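Local coordinates for Rev protein (Borrelia burgdorferi, PDB 5EQZ) that is plasmid-encoded and of unknown function, probably a lipoprotein of the Lyme disease spirochaete, and folds as an elongated, all-helical bundle, at residues K75-E87 and A130-E142. Residues are numbered along the deposited sequence; the frame is centred on the assembly and turned at random.
Sequences KLAALKAAKNTIE and AVEQIDKVIKFLE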
# COMPACT_ATOMS: atom_id res chain seq x y z
N LYS A 75 -4.13 1.98 -2.53
CA LYS A 75 -2.83 2.37 -1.99
C LYS A 75 -2.05 3.21 -2.99
O LYS A 75 -1.52 4.28 -2.64
CB LYS A 75 -2.03 1.13 -1.60
CG LYS A 75 -0.58 1.40 -1.23
CD LYS A 75 -0.47 2.10 0.13
CE LYS A 75 0.98 2.15 0.63
NZ LYS A 75 1.02 2.58 2.06
N LEU A 76 -1.99 2.75 -4.24
CA LEU A 76 -1.24 3.49 -5.26
C LEU A 76 -1.84 4.86 -5.53
O LEU A 76 -1.12 5.83 -5.77
CB LEU A 76 -1.17 2.68 -6.55
CG LEU A 76 -0.21 1.49 -6.51
CD1 LEU A 76 -0.52 0.53 -7.65
CD2 LEU A 76 1.23 1.97 -6.60
N ALA A 77 -3.18 4.97 -5.52
CA ALA A 77 -3.79 6.28 -5.74
C ALA A 77 -3.50 7.21 -4.56
O ALA A 77 -3.22 8.41 -4.76
CB ALA A 77 -5.29 6.14 -5.95
N ALA A 78 -3.55 6.67 -3.34
CA ALA A 78 -3.26 7.48 -2.16
C ALA A 78 -1.82 7.97 -2.19
O ALA A 78 -1.55 9.13 -1.84
CB ALA A 78 -3.52 6.66 -0.90
N LEU A 79 -0.89 7.12 -2.64
CA LEU A 79 0.52 7.53 -2.71
C LEU A 79 0.71 8.68 -3.70
O LEU A 79 1.31 9.71 -3.37
CB LEU A 79 1.39 6.34 -3.08
CG LEU A 79 1.67 5.33 -1.97
CD1 LEU A 79 2.13 3.98 -2.53
CD2 LEU A 79 2.72 5.92 -1.03
N LYS A 80 0.19 8.52 -4.92
CA LYS A 80 0.33 9.56 -5.93
C LYS A 80 -0.38 10.85 -5.51
O LYS A 80 0.10 11.95 -5.81
CB LYS A 80 -0.20 9.05 -7.27
CG LYS A 80 0.57 7.86 -7.81
CD LYS A 80 -0.13 7.21 -9.02
CE LYS A 80 0.55 5.91 -9.44
NZ LYS A 80 -0.22 5.13 -10.48
N ALA A 81 -1.50 10.72 -4.78
CA ALA A 81 -2.20 11.90 -4.28
C ALA A 81 -1.35 12.64 -3.24
O ALA A 81 -1.19 13.87 -3.31
CB ALA A 81 -3.55 11.48 -3.69
N ALA A 82 -0.80 11.91 -2.28
CA ALA A 82 0.08 12.53 -1.29
C ALA A 82 1.29 13.18 -1.96
O ALA A 82 1.71 14.28 -1.59
CB ALA A 82 0.52 11.50 -0.25
N LYS A 83 1.86 12.50 -2.97
CA LYS A 83 3.01 13.04 -3.69
C LYS A 83 2.66 14.35 -4.37
O LYS A 83 3.39 15.35 -4.25
CB LYS A 83 3.50 12.02 -4.73
CG LYS A 83 4.56 12.58 -5.69
CD LYS A 83 4.80 11.62 -6.85
CE LYS A 83 5.79 12.20 -7.83
NZ LYS A 83 6.81 11.20 -8.25
N ASN A 84 1.54 14.37 -5.08
CA ASN A 84 1.12 15.57 -5.78
C ASN A 84 0.91 16.73 -4.81
O ASN A 84 1.43 17.83 -5.01
CB ASN A 84 -0.16 15.27 -6.57
CG ASN A 84 -0.62 16.46 -7.36
OD1 ASN A 84 -0.02 16.81 -8.38
ND2 ASN A 84 -1.70 17.09 -6.91
N THR A 85 0.15 16.49 -3.74
CA THR A 85 -0.09 17.51 -2.73
C THR A 85 1.21 18.06 -2.16
O THR A 85 1.39 19.27 -2.08
CB THR A 85 -0.94 16.93 -1.60
OG1 THR A 85 -2.22 16.54 -2.13
CG2 THR A 85 -1.14 17.97 -0.50
N ILE A 86 2.12 17.17 -1.75
CA ILE A 86 3.38 17.64 -1.16
C ILE A 86 4.16 18.49 -2.15
O ILE A 86 4.68 19.55 -1.81
CB ILE A 86 4.22 16.44 -0.67
CG1 ILE A 86 3.56 15.77 0.54
CG2 ILE A 86 5.65 16.86 -0.38
CD1 ILE A 86 4.21 14.45 0.93
N GLU A 87 4.23 18.04 -3.41
CA GLU A 87 4.95 18.81 -4.42
C GLU A 87 4.36 20.19 -4.62
O GLU A 87 5.10 21.16 -4.85
CB GLU A 87 4.95 18.06 -5.75
CG GLU A 87 5.87 16.86 -5.79
CD GLU A 87 5.79 16.13 -7.11
OE1 GLU A 87 4.75 16.27 -7.80
OE2 GLU A 87 6.76 15.43 -7.45
N ALA A 130 10.21 13.28 1.37
CA ALA A 130 8.90 12.62 1.29
C ALA A 130 8.64 12.09 -0.11
O ALA A 130 8.17 10.95 -0.27
CB ALA A 130 7.80 13.60 1.71
N VAL A 131 8.95 12.88 -1.14
CA VAL A 131 8.67 12.43 -2.50
C VAL A 131 9.58 11.27 -2.89
O VAL A 131 9.17 10.35 -3.59
CB VAL A 131 8.78 13.60 -3.49
CG1 VAL A 131 8.89 13.09 -4.93
CG2 VAL A 131 7.58 14.52 -3.35
N GLU A 132 10.84 11.30 -2.43
CA GLU A 132 11.76 10.21 -2.76
C GLU A 132 11.30 8.90 -2.13
O GLU A 132 11.36 7.84 -2.77
CB GLU A 132 13.19 10.57 -2.33
N GLN A 133 10.80 8.96 -0.89
CA GLN A 133 10.28 7.75 -0.25
C GLN A 133 8.99 7.27 -0.90
O GLN A 133 8.81 6.06 -1.11
CB GLN A 133 10.05 8.00 1.24
CG GLN A 133 11.31 8.14 2.04
CD GLN A 133 11.03 7.95 3.52
OE1 GLN A 133 10.58 6.89 3.94
NE2 GLN A 133 11.26 9.00 4.31
N ILE A 134 8.09 8.19 -1.23
CA ILE A 134 6.83 7.80 -1.87
C ILE A 134 7.11 7.16 -3.22
O ILE A 134 6.45 6.18 -3.61
CB ILE A 134 5.90 9.02 -1.98
CG1 ILE A 134 5.36 9.41 -0.60
CG2 ILE A 134 4.76 8.78 -2.97
CD1 ILE A 134 4.63 10.74 -0.58
N ASP A 135 8.09 7.70 -3.96
CA ASP A 135 8.44 7.14 -5.26
C ASP A 135 8.97 5.73 -5.13
O ASP A 135 8.67 4.87 -5.97
CB ASP A 135 9.49 8.02 -5.94
CG ASP A 135 8.90 9.23 -6.61
OD1 ASP A 135 7.67 9.25 -6.81
OD2 ASP A 135 9.68 10.16 -6.97
N LYS A 136 9.79 5.46 -4.11
CA LYS A 136 10.32 4.11 -3.94
C LYS A 136 9.19 3.12 -3.61
O LYS A 136 9.20 1.99 -4.11
CB LYS A 136 11.40 4.08 -2.86
N VAL A 137 8.21 3.54 -2.81
CA VAL A 137 7.08 2.65 -2.53
C VAL A 137 6.27 2.39 -3.79
O VAL A 137 5.85 1.26 -4.06
CB VAL A 137 6.17 3.22 -1.41
CG1 VAL A 137 5.04 2.23 -1.12
CG2 VAL A 137 6.98 3.51 -0.14
N ILE A 138 6.01 3.44 -4.58
CA ILE A 138 5.27 3.24 -5.82
C ILE A 138 6.03 2.29 -6.74
O ILE A 138 5.45 1.37 -7.33
CB ILE A 138 5.00 4.59 -6.51
CG1 ILE A 138 4.01 5.41 -5.68
CG2 ILE A 138 4.50 4.39 -7.93
CD1 ILE A 138 3.87 6.87 -6.15
N LYS A 139 7.34 2.51 -6.88
CA LYS A 139 8.15 1.63 -7.72
C LYS A 139 8.13 0.20 -7.21
O LYS A 139 8.00 -0.75 -7.99
CB LYS A 139 9.59 2.16 -7.77
CG LYS A 139 10.57 1.24 -8.49
CD LYS A 139 12.01 1.66 -8.25
CE LYS A 139 12.97 0.67 -8.89
NZ LYS A 139 12.66 0.44 -10.32
N PHE A 140 8.26 0.03 -5.89
CA PHE A 140 8.22 -1.30 -5.29
C PHE A 140 6.90 -1.99 -5.60
O PHE A 140 6.88 -3.16 -6.02
CB PHE A 140 8.44 -1.16 -3.78
CG PHE A 140 8.51 -2.46 -3.04
CD1 PHE A 140 9.65 -3.24 -3.10
CD2 PHE A 140 7.46 -2.86 -2.23
CE1 PHE A 140 9.73 -4.43 -2.40
CE2 PHE A 140 7.54 -4.05 -1.52
CZ PHE A 140 8.67 -4.83 -1.60
N LEU A 141 5.78 -1.28 -5.43
CA LEU A 141 4.46 -1.88 -5.61
C LEU A 141 4.14 -2.17 -7.07
O LEU A 141 3.35 -3.07 -7.36
CB LEU A 141 3.38 -0.97 -5.02
CG LEU A 141 3.41 -0.85 -3.50
CD1 LEU A 141 2.39 0.15 -2.99
CD2 LEU A 141 3.19 -2.24 -2.90
N GLU A 142 4.73 -1.42 -8.00
CA GLU A 142 4.42 -1.65 -9.41
C GLU A 142 5.35 -2.67 -10.06
O GLU A 142 5.15 -3.00 -11.24
CB GLU A 142 4.43 -0.32 -10.16
CG GLU A 142 3.22 0.54 -9.82
CD GLU A 142 3.24 1.91 -10.49
OE1 GLU A 142 4.32 2.32 -10.95
OE2 GLU A 142 2.18 2.57 -10.53
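Leu79 pushes into a hole formed by Ile134, Val137, Ile138 and Leu141. Its two methyls part there: CD1 lies 3.7 Å from CG1 of Val137, while CD2 meets CG2 of Ile134 at 4.0 Å. Ile134 returns the knob among Leu79, Ala82, Lys83 and Ile86. With CG1 turned away from its own carbonyl carbon (chi1 -72°), its CD1 comes 4.0 Å from CD1 of Ile86, and its CG2 touches the backbone O of Leu79. This is knobs-into-holes packing within a long helical bundle: the axes of segments 75-87 and 130-142 approach to 9.8 Å at 161°, nearly antiparallel. Helix 95-107 covers the Ile86 and Ala130 end through Ile101, Phe35 of helix 32-48 the Lys75 and Leu141 end.

Two salt bridges run along one edge of the apolar seam. Lys83 runs extended to CE, then bends at chi4 (135°) to place NZ 2.6 Å from OD1 of Asp135, on the syn lone pair. Lys80 lays CG against CD1 of Ile138 before its NZ makes a longer salt bridge, 3.5 Å, to OE2 of Glu142. On the opposite edge Lys75 crosses Leu141 at about a right angle, CG 3.7 Å from CD1, and its NZ hydrogen-bonds the backbone O atoms of Asn28, Ser30 and Val108.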